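Rep (Escherichia coli, PDB 3VW4) initiates replication of plasmid ColE2-P9 as an initiator-primase that binds and unwinds the origin, this chain being its DNA-binding domain. Local coordinates at residues 15-20 with 40-45. Numbering follows the deposited sequence.
Sequences EKVRKW and IQRVEM. With nucleotides of chain D; nucleotides of chain C.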
ATOM      1  N   GLU A  15      -3.631   6.877  16.629  1.00  9.42           N
ATOM      2  CA  GLU A  15      -2.543   6.782  15.594  1.00 10.67           C
ATOM      3  C   GLU A  15      -2.307   5.342  15.152  1.00 11.29           C
ATOM      4  O   GLU A  15      -2.226   5.086  13.969  1.00 12.04           O
ATOM      5  CB  GLU A  15      -1.204   7.390  16.124  1.00 11.43           C
ATOM      6  CG  GLU A  15      -1.218   8.883  16.248  1.00 11.73           C
ATOM      7  CD  GLU A  15      -1.225   9.523  14.873  1.00 12.68           C
ATOM      8  OE1 GLU A  15      -0.243   9.264  14.108  1.00 13.84           O
ATOM      9  OE2 GLU A  15      -2.186  10.263  14.541  1.00 12.23           O
ATOM     10  N   LYS A  16      -2.125   4.419  16.111  1.00 12.06           N
ATOM     11  CA  LYS A  16      -1.931   2.993  15.830  1.00 13.02           C
ATOM     12  C   LYS A  16      -3.039   2.466  14.922  1.00 11.77           C
ATOM     13  O   LYS A  16      -2.802   2.099  13.796  1.00 12.43           O
ATOM     14  CB  LYS A  16      -1.990   2.224  17.136  1.00 14.20           C
ATOM     15  CG  LYS A  16      -0.672   1.696  17.577  1.00 17.48           C
ATOM     16  CD  LYS A  16      -0.298   0.510  16.735  1.00 20.81           C
ATOM     17  CE  LYS A  16       0.839  -0.277  17.395  1.00 24.79           C
ATOM     18  NZ  LYS A  16       2.184  -0.009  16.768  1.00 28.27           N
ATOM     19  N   VAL A  17      -4.254   2.492  15.413  1.00 10.13           N
ATOM     20  CA  VAL A  17      -5.368   1.938  14.719  1.00  9.46           C
ATOM     21  C   VAL A  17      -5.672   2.624  13.341  1.00  9.39           C
ATOM     22  O   VAL A  17      -6.111   1.955  12.378  1.00  9.31           O
ATOM     23  CB  VAL A  17      -6.602   1.963  15.654  1.00  8.56           C
ATOM     24  CG1 VAL A  17      -7.891   1.661  14.929  1.00  7.97           C
ATOM     25  CG2 VAL A  17      -6.416   0.999  16.787  1.00  9.01           C
ATOM     26  N   ARG A  18      -5.483   3.941  13.218  1.00  9.17           N
ATOM     27  CA  ARG A  18      -5.908   4.542  11.965  1.00  9.10           C
ATOM     28  C   ARG A  18      -5.030   4.000  10.837  1.00 10.14           C
ATOM     29  O   ARG A  18      -5.474   3.768   9.739  1.00  9.92           O
ATOM     30  CB  ARG A  18      -5.960   6.086  12.067  1.00  9.14           C
ATOM     31  CG  ARG A  18      -4.633   6.813  11.886  1.00  9.99           C
ATOM     32  CD  ARG A  18      -4.831   8.295  12.028  1.00 10.20           C
ATOM     33  NE  ARG A  18      -3.556   8.886  12.301  1.00 11.18           N
ATOM     34  CZ  ARG A  18      -2.731   9.333  11.361  1.00 12.63           C
ATOM     35  NH1 ARG A  18      -3.056   9.257  10.063  1.00 13.08           N
ATOM     36  NH2 ARG A  18      -1.579   9.835  11.731  1.00 13.58           N
ATOM     37  N   LYS A  19      -3.785   3.726  11.166  1.00 11.61           N
ATOM     38  CA  LYS A  19      -2.829   3.282  10.170  1.00 13.66           C
ATOM     39  C   LYS A  19      -3.147   1.857   9.735  1.00 13.70           C
ATOM     40  O   LYS A  19      -2.918   1.474   8.566  1.00 15.46           O
ATOM     41  CB  LYS A  19      -1.386   3.369  10.681  1.00 15.75           C
ATOM     42  CG  LYS A  19      -0.549   4.556  10.163  1.00 18.40           C
ATOM     43  CD  LYS A  19      -0.469   5.669  11.236  1.00 19.64           C
ATOM     44  CE  LYS A  19       0.961   6.273  11.469  1.00 23.67           C
ATOM     45  NZ  LYS A  19       1.505   7.114  10.321  1.00 26.28           N
ATOM     46  N   TRP A  20      -3.658   1.085  10.696  1.00 11.97           N
ATOM     47  CA  TRP A  20      -4.033  -0.300  10.476  1.00 11.41           C
ATOM     48  C   TRP A  20      -5.290  -0.326   9.620  1.00 10.24           C
ATOM     49  O   TRP A  20      -5.302  -0.951   8.593  1.00 10.74           O
ATOM     50  CB  TRP A  20      -4.223  -0.973  11.809  1.00 10.90           C
ATOM     51  CG  TRP A  20      -5.088  -2.224  11.728  1.00 10.93           C
ATOM     52  CD1 TRP A  20      -4.680  -3.551  11.545  1.00 12.38           C
ATOM     53  CD2 TRP A  20      -6.544  -2.296  11.801  1.00  9.60           C
ATOM     54  NE1 TRP A  20      -5.746  -4.362  11.528  1.00 12.21           N
ATOM     55  CE2 TRP A  20      -6.880  -3.695  11.694  1.00 10.59           C
ATOM     56  CE3 TRP A  20      -7.538  -1.378  11.963  1.00  8.25           C
ATOM     57  CZ2 TRP A  20      -8.161  -4.137  11.721  1.00 10.27           C
ATOM     58  CZ3 TRP A  20      -8.848  -1.828  11.994  1.00  8.03           C
ATOM     59  CH2 TRP A  20      -9.155  -3.196  11.829  1.00  8.93           C
ATOM     60  N   ILE A  40     -13.409  -0.600  16.411  1.00  6.71           N
ATOM     61  CA  ILE A  40     -13.492  -0.570  17.859  1.00  7.54           C
ATOM     62  C   ILE A  40     -12.781  -1.765  18.474  1.00  8.53           C
ATOM     63  O   ILE A  40     -12.045  -1.629  19.407  1.00  8.74           O
ATOM     64  CB  ILE A  40     -14.948  -0.590  18.327  1.00  8.63           C
ATOM     65  CG1 ILE A  40     -15.644   0.664  17.804  1.00  8.23           C
ATOM     66  CG2 ILE A  40     -15.044  -0.741  19.850  1.00  9.75           C
ATOM     67  CD1 ILE A  40     -17.127   0.691  18.200  1.00  9.80           C
ATOM     68  N   GLN A  41     -12.983  -2.938  17.906  1.00  9.50           N
ATOM     69  CA  GLN A  41     -12.391  -4.117  18.475  1.00 11.09           C
ATOM     70  C   GLN A  41     -10.848  -4.073  18.389  1.00 10.81           C
ATOM     71  O   GLN A  41     -10.148  -4.432  19.331  1.00 11.65           O
ATOM     72  CB  GLN A  41     -12.992  -5.265  17.785  1.00 12.26           C
ATOM     73  CG  GLN A  41     -12.339  -6.572  17.997  1.00 14.34           C
ATOM     74  CD  GLN A  41     -13.263  -7.687  17.525  1.00 16.18           C
ATOM     75  OE1 GLN A  41     -13.962  -8.292  18.356  1.00 18.23           O
ATOM     76  NE2 GLN A  41     -13.314  -7.944  16.170  1.00 15.78           N
ATOM     77  N   ARG A  42     -10.334  -3.506  17.308  1.00  9.77           N
ATOM     78  CA  ARG A  42      -8.904  -3.271  17.233  1.00  9.90           C
ATOM     79  C   ARG A  42      -8.395  -2.170  18.213  1.00  9.49           C
ATOM     80  O   ARG A  42      -7.279  -2.269  18.757  1.00 10.09           O
ATOM     81  CB  ARG A  42      -8.424  -3.056  15.818  1.00  9.34           C
ATOM     82  CG  ARG A  42      -6.947  -2.849  15.855  1.00  9.90           C
ATOM     83  CD  ARG A  42      -6.158  -3.535  14.759  1.00 10.99           C
ATOM     84  NE  ARG A  42      -6.165  -4.972  14.802  1.00 12.76           N
ATOM     85  CZ  ARG A  42      -5.148  -5.731  14.414  1.00 14.61           C
ATOM     86  NH1 ARG A  42      -4.021  -5.185  14.005  1.00 14.93           N
ATOM     87  NH2 ARG A  42      -5.242  -7.046  14.461  1.00 16.53           N
ATOM     88  N   VAL A  43      -9.244  -1.203  18.518  1.00  8.84           N
ATOM     89  CA  VAL A  43      -8.888  -0.215  19.509  1.00  8.89           C
ATOM     90  C   VAL A  43      -8.840  -0.908  20.861  1.00 10.56           C
ATOM     91  O   VAL A  43      -7.910  -0.653  21.652  1.00 10.99           O
ATOM     92  CB  VAL A  43      -9.853   0.998  19.594  1.00  8.14           C
ATOM     93  CG1 VAL A  43      -9.354   1.969  20.654  1.00  8.14           C
ATOM     94  CG2 VAL A  43      -9.996   1.722  18.258  1.00  7.14           C
ATOM     95  N   GLU A  44      -9.800  -1.784  21.135  1.00 11.92           N
ATOM     96  CA  GLU A  44      -9.763  -2.548  22.376  1.00 14.04           C
ATOM     97  C   GLU A  44      -8.532  -3.479  22.512  1.00 14.69           C
ATOM     98  O   GLU A  44      -8.047  -3.698  23.596  1.00 15.50           O
ATOM     99  CB  GLU A  44     -11.070  -3.298  22.575  1.00 16.49           C
ATOM    100  CG  GLU A  44     -12.111  -2.323  22.989  1.00 18.44           C
ATOM    101  CD  GLU A  44     -13.547  -2.829  22.920  1.00 22.61           C
ATOM    102  OE1 GLU A  44     -13.890  -3.859  22.226  1.00 25.57           O
ATOM    103  OE2 GLU A  44     -14.400  -2.160  23.582  1.00 25.95           O
ATOM    104  N   MET A  45      -8.006  -4.002  21.423  1.00 14.32           N
ATOM    105  CA  MET A  45      -6.932  -4.919  21.612  1.00 16.01           C
ATOM    106  C   MET A  45      -5.678  -4.136  22.016  1.00 15.42           C
ATOM    107  O   MET A  45      -4.955  -4.556  22.924  1.00 16.82           O
ATOM    108  CB  MET A  45      -6.718  -5.831  20.377  1.00 16.94           C
ATOM    109  CG  MET A  45      -5.459  -6.675  20.377  1.00 19.00           C
ATOM    110  SD  MET A  45      -4.940  -6.964  18.658  1.00 19.67           S
ATOM    111  CE  MET A  45      -4.598  -5.274  18.059  1.00 16.88           C
TER
ATOM    112  P    DA D   2      -5.704  15.849  10.777  1.00 11.13           P
ATOM    113  OP1  DA D   2      -4.498  16.656  10.843  1.00 10.96           O
ATOM    114  OP2  DA D   2      -6.958  16.294  10.070  1.00 10.40           O
ATOM    115  O5'  DA D   2      -5.172  14.502  10.061  1.00  9.41           O
ATOM    116  C5'  DA D   2      -4.238  13.567  10.669  1.00  7.70           C
ATOM    117  C4'  DA D   2      -4.031  12.361   9.763  1.00  7.25           C
ATOM    118  O4'  DA D   2      -5.073  11.353   9.920  1.00  6.99           O
ATOM    119  C3'  DA D   2      -4.039  12.632   8.267  1.00  6.62           C
ATOM    120  O3'  DA D   2      -3.432  11.515   7.682  1.00  6.30           O
ATOM    121  C2'  DA D   2      -5.528  12.603   7.965  1.00  6.72           C
ATOM    122  C1'  DA D   2      -6.030  11.479   8.862  1.00  6.36           C
ATOM    123  N9   DA D   2      -7.348  11.616   9.482  1.00  5.88           N
ATOM    124  C8   DA D   2      -8.086  12.722   9.804  1.00  5.63           C
ATOM    125  N7   DA D   2      -9.225  12.444  10.397  1.00  5.19           N
ATOM    126  C5   DA D   2      -9.198  11.064  10.538  1.00  5.16           C
ATOM    127  C6   DA D   2     -10.075  10.158  11.156  1.00  5.10           C
ATOM    128  N6   DA D   2     -11.230  10.508  11.736  1.00  4.92           N
ATOM    129  N1   DA D   2      -9.749   8.848  11.117  1.00  5.18           N
ATOM    130  C2   DA D   2      -8.627   8.485  10.492  1.00  5.14           C
ATOM    131  N3   DA D   2      -7.710   9.242   9.906  1.00  5.36           N
ATOM    132  C4   DA D   2      -8.052  10.540   9.979  1.00  5.51           C
TER
ATOM    133  P    DT C  20       4.687   2.935   6.992  1.00 81.54           P
ATOM    134  OP1  DT C  20       3.843   2.506   5.835  1.00 91.75           O
ATOM    135  OP2  DT C  20       4.163   2.739   8.362  1.00 80.97           O
ATOM    136  O5'  DT C  20       6.121   2.228   6.918  1.00 93.98           O
ATOM    137  C5'  DT C  20       6.578   1.481   5.753  1.00 96.98           C
ATOM    138  C4'  DT C  20       6.048   0.063   5.757  1.00 96.77           C
ATOM    139  O4'  DT C  20       5.220  -0.149   6.921  1.00104.25           O
ATOM    140  C3'  DT C  20       5.167  -0.290   4.561  1.00 84.84           C
ATOM    141  O3'  DT C  20       5.959  -0.941   3.567  1.00 80.54           O
ATOM    142  C2'  DT C  20       4.174  -1.294   5.118  1.00 84.29           C
ATOM    143  C1'  DT C  20       4.247  -1.145   6.641  1.00100.86           C
ATOM    144  N1   DT C  20       2.977  -0.764   7.326  1.00111.12           N
ATOM    145  C2   DT C  20       2.770  -1.231   8.610  1.00105.46           C
ATOM    146  O2   DT C  20       3.587  -1.912   9.213  1.00 90.07           O
ATOM    147  N3   DT C  20       1.569  -0.858   9.170  1.00100.64           N
ATOM    148  C4   DT C  20       0.575  -0.086   8.588  1.00 91.40           C
ATOM    149  O4   DT C  20      -0.446   0.172   9.219  1.00 65.99           O
ATOM    150  C5   DT C  20       0.856   0.366   7.238  1.00 98.46           C
ATOM    151  C7   DT C  20      -0.161   1.206   6.525  1.00 83.27           C
ATOM    152  C6   DT C  20       2.027   0.012   6.686  1.00106.77           C
TER
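Trp20 and Arg42 meet face to face across the contact: the guanidinium lies flat on the indole, centres 3.8 Å apart and planes 18° from parallel, in a cation-pi stack. Arg42 CD sits over the same indole face and the guanidinium over its pyrrole side, while Val17 O comes in at the ring's edge. The other face of the guanidinium carries Met45 CE. Arg18 turns to the DNA: one face of its guanidinium meets the sugar of DA2 of chain D, Arg18 NH1 coming within 2.9 Å of O4' of that nucleotide, and Lys19 CD lies over the opposite face. At its edge Arg18 grips the Glu15 carboxylate side-on with NE and NH2, in a salt bridge with Arg18 NH2 2.8 Å from Glu15 OE1, which helps fix its rotation, as does the hydrogen bond of Arg18 NH1 with Tyr22 OH.

Arginine suits position 42 because its planar cation can spread over an aromatic surface; here no hydrogen bond joins the pair, since the nearby nitrogens are all donors. With CG anti to the backbone N (chi1 -179°), the Arg42 chain reaches toward helix 7-24, and bends at chi2 and chi3 lay its end along the indole. An alanine in place of Trp20 would remove the indole surface and is likely to leave the Arg42 guanidinium without its flat support on that side, freer to turn.

Beside the stack the contact is apolar. Val17 CG2 packs against Val43 CG2 at 3.9 Å and against Arg42 CG at 4.0 Å; short, branched valines suit this buried spot, where the backbones approach to 6.3 Å between the CA atoms of Val17 and Val43.

The segments 15-20 and 40-45, on helices 7-24 and 32-49 in the region matching the Primase C-terminal 1 family, run roughly antiparallel, their axes 9.7 Å apart at the closest and 137° between their N-to-C directions. Helix 56-73 packs on both, Ile66 against Val17 and Ile62 against Val43.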